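Local coordinates for putative oxidoreductase (Klebsiella pneumoniae subsp. pneumoniae MGH 78578, PDB 3E82), which probably acts as a nucleotide-dependent oxidoreductase of the Gfo/Idh/MocA family, though its substrate is unknown, at residues 123-128 against 321-326; 102-107 against 325-330; 182-187 against 238-243; 135-140 against 189-194. All coordinates share one frame; numbering follows the deposited sequence.

From the N terminus, the chain first builds a Rossmann-type sheet that ends with strand 121-123, then a second, mixed sheet with its own helices. Contact 2 closes the longest loop, from residues 102-107 at the start of helix 104-116 to 325-330. Contact 1 closes a slightly shorter one, from 123-128 at the exit of the Rossmann sheet to 321-326. Both end on helix 320-339 and tie the Rossmann part to the C-terminal alpha/beta domain. Nested inside these loops, contacts 3 and 4 cross each other along the chain. They tie helix 176-192 to strand 241-245 (182-187 against 238-243) and to helix 131-142 (135-140 against 189-194), within the C-terminal domain.

Contact 1: 123-128 against 321-326; sequences VFHNRR and VEALAV
Val123 presses its CG2 methyl against the CB methyl of Ala323, and at 3.4 Å between these two carbons the packing is tight. CG2 lies anti to the carbonyl carbon of Val123, the position from which it reaches the helix. His125 turns the edge of its imidazole to Ala323, NE2 lying 3.6 Å from Ala323 CA; Val326 CG2 approaches the ring obliquely, 4.0 Å from His125 CE1. A water bridges His125 and Ala323, 2.9 Å from His125 NE2 and donating to Ala323 O. The loop 123-128 leaves the last strand of the Rossmann sheet through consecutive inverse gamma turns centred on Phe124 and His125, and the contact joins the probable nucleotide-binding domain to helix 320-339 of the C-terminal alpha/beta domain. Further along, Arg128 extends its chain to Glu322 in a salt bridge. Both NH1 and NH2 converge on the single oxygen OE1, each at 2.9 Å, with OE1 in the guanidinium plane but the carboxylate turned 41° from it. NH1 meets OE1 nearly along its C-O bond, whereas NH2 comes from the anti side, out of the carboxylate plane. The N-H...O angles, 144° and 145°, are equally bent. Asp186 takes NE of Arg128 in a second salt bridge, so the guanidinium is held between two acids.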
loop_
_atom_site.group_PDB
_atom_site.type_symbol
_atom_site.label_atom_id
_atom_site.label_comp_id
_atom_site.label_asym_id
_atom_site.label_seq_id
_atom_site.Cartn_x
_atom_site.Cartn_y
_atom_site.Cartn_z
ATOM N N VAL B 123 21.648 15.608 -12.476
ATOM C CA VAL B 123 21.338 14.207 -12.725
ATOM C C VAL B 123 20.001 14.182 -13.463
ATOM O O VAL B 123 19.110 14.975 -13.160
ATOM C CB VAL B 123 21.237 13.410 -11.401
ATOM C CG1 VAL B 123 20.896 11.952 -11.694
ATOM C CG2 VAL B 123 22.554 13.510 -10.635
ATOM N N PHE B 124 19.864 13.261 -14.414
ATOM C CA PHE B 124 18.667 13.169 -15.242
ATOM C C PHE B 124 17.398 12.656 -14.556
ATOM O O PHE B 124 16.897 11.584 -14.889
ATOM C CB PHE B 124 18.977 12.322 -16.492
ATOM C CG PHE B 124 17.974 12.474 -17.622
ATOM C CD1 PHE B 124 17.665 13.733 -18.150
ATOM C CD2 PHE B 124 17.382 11.351 -18.192
ATOM C CE1 PHE B 124 16.775 13.862 -19.236
ATOM C CE2 PHE B 124 16.492 11.470 -19.275
ATOM C CZ PHE B 124 16.188 12.722 -19.797
ATOM N N HIS B 125 16.894 13.412 -13.587
ATOM C CA HIS B 125 15.639 13.060 -12.922
ATOM C C HIS B 125 14.639 13.764 -13.825
ATOM O O HIS B 125 14.250 14.911 -13.600
ATOM C CB HIS B 125 15.607 13.613 -11.504
ATOM C CG HIS B 125 16.380 12.783 -10.526
ATOM N ND1 HIS B 125 16.062 11.467 -10.259
ATOM C CD2 HIS B 125 17.437 13.080 -9.736
ATOM C CE1 HIS B 125 16.888 10.992 -9.343
ATOM N NE2 HIS B 125 17.732 11.952 -9.008
ATOM N N ASN B 126 14.255 13.046 -14.868
ATOM C CA ASN B 126 13.393 13.554 -15.918
ATOM C C ASN B 126 11.900 13.314 -15.769
ATOM O O ASN B 126 11.157 13.506 -16.730
ATOM C CB ASN B 126 13.857 12.938 -17.240
ATOM C CG ASN B 126 13.585 11.443 -17.311
ATOM O OD1 ASN B 126 13.758 10.721 -16.327
ATOM N ND2 ASN B 126 13.162 10.974 -18.475
ATOM N N ARG B 127 11.442 12.924 -14.586
ATOM C CA ARG B 127 10.021 12.629 -14.432
ATOM C C ARG B 127 9.213 13.696 -13.691
ATOM O O ARG B 127 8.039 13.486 -13.376
ATOM C CB ARG B 127 9.859 11.265 -13.743
ATOM C CG ARG B 127 10.757 10.147 -14.313
ATOM C CD ARG B 127 10.467 9.838 -15.783
ATOM N NE ARG B 127 9.097 9.372 -15.988
ATOM C CZ ARG B 127 8.684 8.119 -15.796
ATOM N NH1 ARG B 127 9.540 7.183 -15.403
ATOM N NH2 ARG B 127 7.405 7.808 -15.975
ATOM N N ARG B 128 9.834 14.844 -13.439
ATOM C CA ARG B 128 9.177 15.943 -12.733
ATOM C C ARG B 128 8.194 16.701 -13.617
ATOM O O ARG B 128 7.474 17.582 -13.143
ATOM C CB ARG B 128 10.227 16.922 -12.204
ATOM C CG ARG B 128 11.237 16.280 -11.269
ATOM C CD ARG B 128 12.286 17.279 -10.802
ATOM N NE ARG B 128 13.156 16.665 -9.808
ATOM C CZ ARG B 128 13.982 17.332 -9.008
ATOM N NH1 ARG B 128 14.069 18.659 -9.073
ATOM N NH2 ARG B 128 14.725 16.664 -8.132
ATOM N N VAL B 321 22.518 17.615 -4.970
ATOM C CA VAL B 321 22.123 17.227 -3.622
ATOM C C VAL B 321 20.725 16.577 -3.603
ATOM O O VAL B 321 20.415 15.771 -2.721
ATOM C CB VAL B 321 22.147 18.439 -2.662
ATOM C CG1 VAL B 321 21.044 19.428 -3.017
ATOM C CG2 VAL B 321 22.021 17.958 -1.232
ATOM N N GLU B 322 19.892 16.922 -4.584
ATOM C CA GLU B 322 18.560 16.344 -4.658
ATOM C C GLU B 322 18.664 14.915 -5.154
ATOM O O GLU B 322 17.843 14.074 -4.805
ATOM C CB GLU B 322 17.654 17.165 -5.579
ATOM C CG GLU B 322 17.499 18.602 -5.116
ATOM C CD GLU B 322 16.383 19.343 -5.822
ATOM O OE1 GLU B 322 15.980 18.934 -6.933
ATOM O OE2 GLU B 322 15.915 20.353 -5.258
ATOM N N ALA B 323 19.677 14.642 -5.970
ATOM C CA ALA B 323 19.888 13.290 -6.469
ATOM C C ALA B 323 20.465 12.476 -5.314
ATOM O O ALA B 323 20.186 11.285 -5.179
ATOM C CB ALA B 323 20.854 13.296 -7.654
ATOM N N LEU B 324 21.272 13.131 -4.481
ATOM C CA LEU B 324 21.871 12.478 -3.318
ATOM C C LEU B 324 20.757 12.062 -2.336
ATOM O O LEU B 324 20.828 11.002 -1.706
ATOM C CB LEU B 324 22.844 13.441 -2.621
ATOM C CG LEU B 324 23.628 12.912 -1.408
ATOM C CD1 LEU B 324 24.706 11.946 -1.874
ATOM C CD2 LEU B 324 24.272 14.079 -0.649
ATOM N N ALA B 325 19.739 12.910 -2.209
ATOM C CA ALA B 325 18.611 12.643 -1.323
ATOM C C ALA B 325 17.862 11.389 -1.788
ATOM O O ALA B 325 17.485 10.558 -0.982
ATOM C CB ALA B 325 17.666 13.845 -1.307
ATOM N N VAL B 326 17.651 11.266 -3.097
ATOM C CA VAL B 326 16.970 10.096 -3.658
ATOM C C VAL B 326 17.786 8.851 -3.321
ATOM O O VAL B 326 17.242 7.829 -2.901
ATOM C CB VAL B 326 16.839 10.210 -5.191
ATOM C CG1 VAL B 326 16.414 8.860 -5.792
ATOM C CG2 VAL B 326 15.836 11.296 -5.541
HETATM O O HOH W 1 19.654 10.128 -7.889
#

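Contact 2: 102-107 against 325-330; sequences LDMQEA and AVMAVL
In both selenomethionines, Met104 and Met327, CG stands anti to the carbonyl carbon (chi1 -66° and -71°) and the chain runs straight through chi2, then bends at chi3, so that the two run alongside each other, head to tail, and each lays its terminal methyl on the other's segment. The CE methyl of Met327 lodges over the peptide link between Asp103 and Met104, 3.4 Å from Asp103 C and 3.6 Å from Met104 N. It also meets the side chain of Met104 at CG, again at 3.6 Å. The selenium of Met327 leans on the CB methyl of Ala107, 4.0 Å away and one helical turn beyond Met104. In return, Met104 carries its own selenium past the backbone of Ala328 (SE to CA, 3.9 Å) and sets CE against Ala328 CB at 3.7 Å.

The peptide gripped by Met327 is the entry to helix 104-116, which follows strand 93-96 of the Rossmann sheet. Asp103 is its N-cap, with OD1 accepting from Glu106 N in a nearly straight bond of 2.9 Å. The partner helix 320-339 belongs to the C-terminal alpha/beta domain, so the paired selenomethionines form part of an apolar interface between the two domains. Leu324, a turn before Ala328, touches both Met104 and Ala107 and extends this interface along the helix. Thr101 also touches Met327, whereas on another side of helix 320-339 Val326 and Val329 pack against helix 176-192.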
loop_
_atom_site.group_PDB
_atom_site.type_symbol
_atom_site.label_atom_id
_atom_site.label_comp_id
_atom_site.label_asym_id
_atom_site.label_seq_id
_atom_site.Cartn_x
_atom_site.Cartn_y
_atom_site.Cartn_z
ATOM N N LEU B 102 27.562 5.099 -8.019
ATOM C CA LEU B 102 27.209 3.789 -7.490
ATOM C C LEU B 102 27.101 3.795 -5.969
ATOM O O LEU B 102 26.471 2.912 -5.391
ATOM C CB LEU B 102 28.207 2.736 -7.978
ATOM C CG LEU B 102 28.202 2.590 -9.507
ATOM C CD1 LEU B 102 29.127 1.455 -9.920
ATOM C CD2 LEU B 102 26.780 2.314 -9.996
ATOM N N ASP B 103 27.713 4.783 -5.316
ATOM C CA ASP B 103 27.614 4.899 -3.864
ATOM C C ASP B 103 27.573 6.361 -3.462
ATOM O O ASP B 103 27.944 7.237 -4.243
ATOM C CB ASP B 103 28.748 4.158 -3.128
ATOM C CG ASP B 103 30.116 4.812 -3.293
ATOM O OD1 ASP B 103 30.207 6.017 -3.613
ATOM O OD2 ASP B 103 31.121 4.100 -3.070
HETATM N N MSE B 104 27.131 6.631 -2.242
HETATM C CA MSE B 104 27.005 8.008 -1.795
HETATM C C MSE B 104 28.275 8.822 -1.598
HETATM O O MSE B 104 28.271 10.028 -1.845
HETATM C CB MSE B 104 26.134 8.054 -0.548
HETATM C CG MSE B 104 24.705 7.644 -0.865
HETATM SE SE MSE B 104 23.540 7.821 0.644
HETATM C CE MSE B 104 23.327 9.754 0.624
ATOM N N GLN B 105 29.369 8.195 -1.172
ATOM C CA GLN B 105 30.575 8.989 -0.995
ATOM C C GLN B 105 31.045 9.582 -2.331
ATOM O O GLN B 105 31.437 10.741 -2.381
ATOM C CB GLN B 105 31.701 8.182 -0.312
ATOM C CG GLN B 105 32.486 7.220 -1.171
ATOM C CD GLN B 105 33.836 6.838 -0.532
ATOM O OE1 GLN B 105 33.899 6.449 0.635
ATOM N NE2 GLN B 105 34.910 6.949 -1.306
ATOM N N GLU B 106 30.981 8.815 -3.417
ATOM C CA GLU B 106 31.408 9.349 -4.706
ATOM C C GLU B 106 30.451 10.451 -5.151
ATOM O O GLU B 106 30.873 11.438 -5.754
ATOM C CB GLU B 106 31.484 8.252 -5.770
ATOM C CG GLU B 106 32.414 7.103 -5.386
ATOM C CD GLU B 106 33.284 6.623 -6.541
ATOM O OE1 GLU B 106 32.808 6.622 -7.699
ATOM O OE2 GLU B 106 34.446 6.233 -6.281
ATOM N N ALA B 107 29.163 10.293 -4.850
ATOM C CA ALA B 107 28.199 11.327 -5.215
ATOM C C ALA B 107 28.625 12.611 -4.490
ATOM O O ALA B 107 28.705 13.680 -5.087
ATOM C CB ALA B 107 26.791 10.919 -4.785
ATOM N N ALA B 325 19.739 12.910 -2.209
ATOM C CA ALA B 325 18.611 12.643 -1.323
ATOM C C ALA B 325 17.862 11.389 -1.788
ATOM O O ALA B 325 17.485 10.558 -0.982
ATOM C CB ALA B 325 17.666 13.845 -1.307
ATOM N N VAL B 326 17.651 11.266 -3.097
ATOM C CA VAL B 326 16.970 10.096 -3.658
ATOM C C VAL B 326 17.786 8.851 -3.321
ATOM O O VAL B 326 17.242 7.829 -2.901
ATOM C CB VAL B 326 16.839 10.210 -5.191
ATOM C CG1 VAL B 326 16.414 8.860 -5.792
ATOM C CG2 VAL B 326 15.836 11.296 -5.541
HETATM N N MSE B 327 19.103 8.947 -3.497
HETATM C CA MSE B 327 19.980 7.818 -3.209
HETATM C C MSE B 327 19.867 7.430 -1.738
HETATM O O MSE B 327 19.851 6.251 -1.403
HETATM C CB MSE B 327 21.438 8.164 -3.550
HETATM C CG MSE B 327 21.727 8.259 -5.043
HETATM SE SE MSE B 327 23.632 8.567 -5.386
HETATM C CE MSE B 327 24.333 7.024 -4.434
ATOM N N ALA B 328 19.769 8.428 -0.868
ATOM C CA ALA B 328 19.663 8.172 0.564
ATOM C C ALA B 328 18.404 7.370 0.885
ATOM O O ALA B 328 18.448 6.399 1.645
ATOM C CB ALA B 328 19.657 9.482 1.323
ATOM N N VAL B 329 17.285 7.774 0.293
ATOM C CA VAL B 329 16.013 7.082 0.512
ATOM C C VAL B 329 16.086 5.682 -0.092
ATOM O O VAL B 329 15.661 4.697 0.513
ATOM C CB VAL B 329 14.845 7.854 -0.153
ATOM C CG1 VAL B 329 13.551 7.052 -0.041
ATOM C CG2 VAL B 329 14.698 9.230 0.505
ATOM N N LEU B 330 16.632 5.610 -1.296
ATOM C CA LEU B 330 16.772 4.349 -1.999
ATOM C C LEU B 330 17.512 3.337 -1.119
ATOM O O LEU B 330 17.042 2.219 -0.917
ATOM C CB LEU B 330 17.539 4.578 -3.306
ATOM C CG LEU B 330 17.315 3.549 -4.410
ATOM C CD1 LEU B 330 15.904 3.714 -4.965
ATOM C CD2 LEU B 330 18.363 3.745 -5.523
#

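Contact 3: 182-187 against 238-243; sequences PHLIDQ and SSRFTV
Polar contacts dominate between Gln187 and Arg240, which reach for each other from the helix and the strand side, amide and guanidinium planes only 22° apart. Arg240 NH2 donates to Gln187 OE1 at 3.0 Å, in the carbonyl plane and on a lone pair, although the N-H...O angle of 137° leaves the bond bent and the oxygen sits somewhat out of the guanidinium plane of Arg240. A water accepts from both Gln187 NE2 and Arg240 NH2 and closes a second path between the same two groups. NH1 of Arg240 is taken by Ser153 of strand 148-156, and Gln187 NE2 also donates to Arg127 O, which helps fix the rotation of the amide.

The link joins helix 176-192 to the mixed sheet of the C-terminal alpha/beta domain at a classic beta bulge, where Arg240 and Phe241 both face Lys252.

Around flat groups, the CE2 atom of Phe241 lies 3.5 Å above the centre of the Arg240 guanidinium plane, while Phe241 CZ on the ring's edge meets Gln187 OE1 at 3.4 Å. The His183 imidazole stands nearly perpendicular to the guanidinium, at 80°, with Arg240 NH2 at its edge, 3.8 Å from His183 CD2. Leu184 lays CD1 against the guanidinium, 3.9 Å from Arg240 NH2.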
loop_
_atom_site.group_PDB
_atom_site.type_symbol
_atom_site.label_atom_id
_atom_site.label_comp_id
_atom_site.label_asym_id
_atom_site.label_seq_id
_atom_site.Cartn_x
_atom_site.Cartn_y
_atom_site.Cartn_z
ATOM N N PRO B 182 13.755 5.273 -8.062
ATOM C CA PRO B 182 14.214 6.663 -8.187
ATOM C C PRO B 182 13.206 7.738 -8.596
ATOM O O PRO B 182 13.112 8.762 -7.921
ATOM C CB PRO B 182 15.388 6.548 -9.159
ATOM C CG PRO B 182 15.992 5.239 -8.755
ATOM C CD PRO B 182 14.760 4.348 -8.626
ATOM N N HIS B 183 12.444 7.532 -9.670
ATOM C CA HIS B 183 11.497 8.576 -10.066
ATOM C C HIS B 183 10.316 8.678 -9.097
ATOM O O HIS B 183 9.765 9.759 -8.887
ATOM C CB HIS B 183 10.997 8.371 -11.503
ATOM C CG HIS B 183 9.945 7.318 -11.643
ATOM N ND1 HIS B 183 10.211 5.972 -11.511
ATOM C CD2 HIS B 183 8.619 7.415 -11.904
ATOM C CE1 HIS B 183 9.094 5.285 -11.685
ATOM N NE2 HIS B 183 8.113 6.137 -11.925
ATOM N N LEU B 184 9.945 7.548 -8.505
ATOM C CA LEU B 184 8.856 7.504 -7.532
ATOM C C LEU B 184 9.276 8.330 -6.312
ATOM O O LEU B 184 8.500 9.132 -5.782
ATOM C CB LEU B 184 8.595 6.049 -7.119
ATOM C CG LEU B 184 7.359 5.323 -7.667
ATOM C CD1 LEU B 184 7.061 5.749 -9.084
ATOM C CD2 LEU B 184 7.559 3.820 -7.565
ATOM N N ILE B 185 10.514 8.122 -5.871
ATOM C CA ILE B 185 11.051 8.845 -4.722
ATOM C C ILE B 185 11.217 10.334 -5.021
ATOM O O ILE B 185 10.756 11.186 -4.263
ATOM C CB ILE B 185 12.433 8.300 -4.308
ATOM C CG1 ILE B 185 12.313 6.846 -3.859
ATOM C CG2 ILE B 185 13.023 9.166 -3.191
ATOM C CD1 ILE B 185 13.651 6.133 -3.814
ATOM N N ASP B 186 11.874 10.642 -6.133
ATOM C CA ASP B 186 12.128 12.028 -6.510
ATOM C C ASP B 186 10.862 12.882 -6.506
ATOM O O ASP B 186 10.876 13.994 -5.991
ATOM C CB ASP B 186 12.798 12.097 -7.891
ATOM C CG ASP B 186 13.238 13.496 -8.253
ATOM O OD1 ASP B 186 14.001 14.095 -7.469
ATOM O OD2 ASP B 186 12.825 13.996 -9.319
ATOM N N GLN B 187 9.784 12.364 -7.090
ATOM C CA GLN B 187 8.509 13.082 -7.126
ATOM C C GLN B 187 7.998 13.340 -5.709
ATOM O O GLN B 187 7.520 14.433 -5.401
ATOM C CB GLN B 187 7.462 12.289 -7.931
ATOM C CG GLN B 187 7.688 12.323 -9.439
ATOM C CD GLN B 187 6.866 11.286 -10.215
ATOM O OE1 GLN B 187 6.302 10.352 -9.636
ATOM N NE2 GLN B 187 6.818 11.441 -11.539
ATOM N N SER B 238 -4.512 -1.547 -10.522
ATOM C CA SER B 238 -3.815 -0.500 -9.775
ATOM C C SER B 238 -3.848 0.857 -10.478
ATOM O O SER B 238 -4.124 0.948 -11.677
ATOM C CB SER B 238 -2.368 -0.913 -9.507
ATOM O OG SER B 238 -1.684 -1.139 -10.722
ATOM N N SER B 239 -3.574 1.911 -9.720
ATOM C CA SER B 239 -3.565 3.266 -10.254
ATOM C C SER B 239 -2.179 3.870 -10.105
ATOM O O SER B 239 -1.489 3.620 -9.116
ATOM C CB SER B 239 -4.568 4.148 -9.509
ATOM O OG SER B 239 -5.870 3.601 -9.561
ATOM N N ARG B 240 -1.795 4.675 -11.091
ATOM C CA ARG B 240 -0.503 5.340 -11.109
ATOM C C ARG B 240 -0.302 6.129 -9.825
ATOM O O ARG B 240 0.763 6.071 -9.216
ATOM C CB ARG B 240 -0.421 6.294 -12.305
ATOM C CG ARG B 240 0.853 7.128 -12.336
ATOM C CD ARG B 240 2.091 6.263 -12.495
ATOM N NE ARG B 240 3.309 7.067 -12.424
ATOM C CZ ARG B 240 3.898 7.442 -11.291
ATOM N NH1 ARG B 240 3.387 7.083 -10.118
ATOM N NH2 ARG B 240 4.993 8.194 -11.333
ATOM N N PHE B 241 -1.334 6.882 -9.446
ATOM C CA PHE B 241 -1.332 7.708 -8.239
ATOM C C PHE B 241 -2.680 7.594 -7.536
ATOM O O PHE B 241 -3.726 7.516 -8.180
ATOM C CB PHE B 241 -1.126 9.191 -8.573
ATOM C CG PHE B 241 0.291 9.566 -8.931
ATOM C CD1 PHE B 241 1.282 9.617 -7.954
ATOM C CD2 PHE B 241 0.618 9.916 -10.238
ATOM C CE1 PHE B 241 2.587 10.020 -8.273
ATOM C CE2 PHE B 241 1.919 10.322 -10.572
ATOM C CZ PHE B 241 2.904 10.373 -9.582
ATOM N N THR B 242 -2.637 7.605 -6.210
ATOM C CA THR B 242 -3.825 7.564 -5.365
ATOM C C THR B 242 -3.468 8.485 -4.201
ATOM O O THR B 242 -2.515 8.220 -3.474
ATOM C CB THR B 242 -4.111 6.146 -4.818
ATOM O OG1 THR B 242 -4.433 5.266 -5.903
ATOM C CG2 THR B 242 -5.279 6.185 -3.839
ATOM N N VAL B 243 -4.216 9.572 -4.041
ATOM C CA VAL B 243 -3.937 10.525 -2.968
ATOM C C VAL B 243 -5.189 10.873 -2.186
ATOM O O VAL B 243 -6.195 11.282 -2.767
ATOM C CB VAL B 243 -3.328 11.830 -3.529
ATOM C CG1 VAL B 243 -2.926 12.765 -2.386
ATOM C CG2 VAL B 243 -2.125 11.502 -4.397
HETATM O O HOH W 2 5.367 10.013 -13.651
#

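Contact 4: 135-140 against 189-194; sequences GIRQVI and LQLFGL
Helices 131-142 and 176-192 approach to 7.4 Å between the CA atoms of Arg137 and Leu191, close to the point where the second helix ends and Gly193 leaves the helical conformation with a positive phi of 81°. Leu191 carries the largest share of the contact. Its CD2 branch lies beside the extended chain of Arg137, touched by Arg137 CG at 3.5 Å and, at the far end of that chain, by Arg137 NH1 at 3.4 Å. Arg137 sends CG anti to its amide nitrogen (chi1 -173°) and stays straight as far as NE, which brings the guanidinium alongside Leu191, with CD2 approaching it obliquely, and near the carbonyl of Gln190. There Arg137 NH1 comes within 3.9 Å of Gln190 O, with that oxygen near the guanidinium plane, a proximity rather than a bond. The charge of Arg137 is instead met on its own helix, where NE forms a salt bridge with Glu141 and NH1 makes a weak hydrogen bond to Tyr133 OH.

Both helices belong to the C-terminal alpha/beta domain and lie on its mixed sheet, Ile140 and Leu191 each resting on Phe151 of strand 148-156. Between the helices, Ile140 CD1 lies 4.2 Å from Leu191 CD1. Ile140 CD1 also comes obliquely to the Phe192 ring, 4.5 Å from Phe192 CZ. CB of Leu191 sits 3.7 Å above the centre of that ring, on one face, and the ring also meets Phe151 edge-to-face.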
loop_
_atom_site.group_PDB
_atom_site.type_symbol
_atom_site.label_atom_id
_atom_site.label_comp_id
_atom_site.label_asym_id
_atom_site.label_seq_id
_atom_site.Cartn_x
_atom_site.Cartn_y
_atom_site.Cartn_z
ATOM N N GLY B 135 -0.334 16.620 -12.965
ATOM C CA GLY B 135 -1.752 16.650 -12.658
ATOM C C GLY B 135 -2.005 16.499 -11.166
ATOM O O GLY B 135 -2.719 17.297 -10.568
ATOM N N ILE B 136 -1.412 15.471 -10.564
ATOM C CA ILE B 136 -1.559 15.219 -9.132
ATOM C C ILE B 136 -1.064 16.402 -8.315
ATOM O O ILE B 136 -1.701 16.808 -7.338
ATOM C CB ILE B 136 -0.768 13.960 -8.700
ATOM C CG1 ILE B 136 -1.455 12.704 -9.243
ATOM C CG2 ILE B 136 -0.629 13.917 -7.185
ATOM C CD1 ILE B 136 -2.933 12.598 -8.894
ATOM N N ARG B 137 0.079 16.953 -8.711
ATOM C CA ARG B 137 0.644 18.092 -8.001
ATOM C C ARG B 137 -0.338 19.258 -8.054
ATOM O O ARG B 137 -0.534 19.964 -7.069
ATOM C CB ARG B 137 1.973 18.517 -8.634
ATOM C CG ARG B 137 2.713 19.602 -7.852
ATOM C CD ARG B 137 3.952 20.091 -8.606
ATOM N NE ARG B 137 4.648 21.163 -7.892
ATOM C CZ ARG B 137 5.628 20.976 -7.010
ATOM N NH1 ARG B 137 6.050 19.749 -6.725
ATOM N NH2 ARG B 137 6.179 22.018 -6.397
ATOM N N GLN B 138 -0.950 19.442 -9.219
ATOM C CA GLN B 138 -1.907 20.517 -9.428
ATOM C C GLN B 138 -3.104 20.398 -8.491
ATOM O O GLN B 138 -3.507 21.373 -7.869
ATOM C CB GLN B 138 -2.385 20.508 -10.881
ATOM C CG GLN B 138 -3.470 21.522 -11.183
ATOM C CD GLN B 138 -4.007 21.394 -12.602
ATOM O OE1 GLN B 138 -4.502 20.330 -13.007
ATOM N NE2 GLN B 138 -3.914 22.475 -13.365
ATOM N N VAL B 139 -3.673 19.204 -8.391
ATOM C CA VAL B 139 -4.826 19.006 -7.513
ATOM C C VAL B 139 -4.450 19.262 -6.052
ATOM O O VAL B 139 -5.190 19.927 -5.326
ATOM C CB VAL B 139 -5.407 17.582 -7.655
ATOM C CG1 VAL B 139 -6.565 17.396 -6.677
ATOM C CG2 VAL B 139 -5.884 17.359 -9.095
ATOM N N ILE B 140 -3.299 18.750 -5.627
ATOM C CA ILE B 140 -2.850 18.957 -4.253
ATOM C C ILE B 140 -2.664 20.444 -3.944
ATOM O O ILE B 140 -3.175 20.951 -2.938
ATOM C CB ILE B 140 -1.500 18.248 -3.975
ATOM C CG1 ILE B 140 -1.673 16.727 -4.094
ATOM C CG2 ILE B 140 -0.980 18.645 -2.583
ATOM C CD1 ILE B 140 -0.375 15.933 -3.953
ATOM N N LEU B 189 9.771 13.545 -2.859
ATOM C CA LEU B 189 10.607 14.526 -2.176
ATOM C C LEU B 189 10.300 15.937 -2.672
ATOM O O LEU B 189 10.245 16.883 -1.891
ATOM C CB LEU B 189 12.093 14.198 -2.391
ATOM C CG LEU B 189 12.542 12.823 -1.888
ATOM C CD1 LEU B 189 14.036 12.622 -2.138
ATOM C CD2 LEU B 189 12.222 12.706 -0.407
ATOM N N GLN B 190 10.095 16.070 -3.978
ATOM C CA GLN B 190 9.775 17.369 -4.566
ATOM C C GLN B 190 8.477 17.911 -3.958
ATOM O O GLN B 190 8.359 19.103 -3.668
ATOM C CB GLN B 190 9.624 17.240 -6.086
ATOM C CG GLN B 190 10.940 17.176 -6.860
ATOM C CD GLN B 190 11.675 18.516 -6.888
ATOM O OE1 GLN B 190 12.598 18.758 -6.105
ATOM N NE2 GLN B 190 11.251 19.397 -7.785
ATOM N N LEU B 191 7.505 17.024 -3.766
ATOM C CA LEU B 191 6.220 17.418 -3.195
ATOM C C LEU B 191 6.251 17.668 -1.694
ATOM O O LEU B 191 5.684 18.645 -1.213
ATOM C CB LEU B 191 5.156 16.333 -3.460
ATOM C CG LEU B 191 4.610 16.189 -4.884
ATOM C CD1 LEU B 191 3.630 15.030 -4.952
ATOM C CD2 LEU B 191 3.934 17.488 -5.294
ATOM N N PHE B 192 6.928 16.796 -0.957
ATOM C CA PHE B 192 6.916 16.891 0.497
ATOM C C PHE B 192 8.216 17.124 1.252
ATOM O O PHE B 192 8.192 17.233 2.481
ATOM C CB PHE B 192 6.277 15.611 1.043
ATOM C CG PHE B 192 5.015 15.214 0.332
ATOM C CD1 PHE B 192 3.863 15.994 0.446
ATOM C CD2 PHE B 192 4.973 14.058 -0.453
ATOM C CE1 PHE B 192 2.684 15.630 -0.210
ATOM C CE2 PHE B 192 3.798 13.686 -1.115
ATOM C CZ PHE B 192 2.654 14.471 -0.994
ATOM N N GLY B 193 9.344 17.194 0.557
ATOM C CA GLY B 193 10.594 17.362 1.277
ATOM C C GLY B 193 11.041 15.998 1.794
ATOM O O GLY B 193 10.494 14.969 1.383
ATOM N N LEU B 194 12.016 15.978 2.699
ATOM C CA LEU B 194 12.533 14.720 3.244
ATOM C C LEU B 194 11.643 14.058 4.294
ATOM O O LEU B 194 11.090 14.717 5.162
ATOM C CB LEU B 194 13.912 14.938 3.881
ATOM C CG LEU B 194 15.029 15.516 3.015
ATOM C CD1 LEU B 194 16.295 15.685 3.863
ATOM C CD2 LEU B 194 15.281 14.589 1.839
#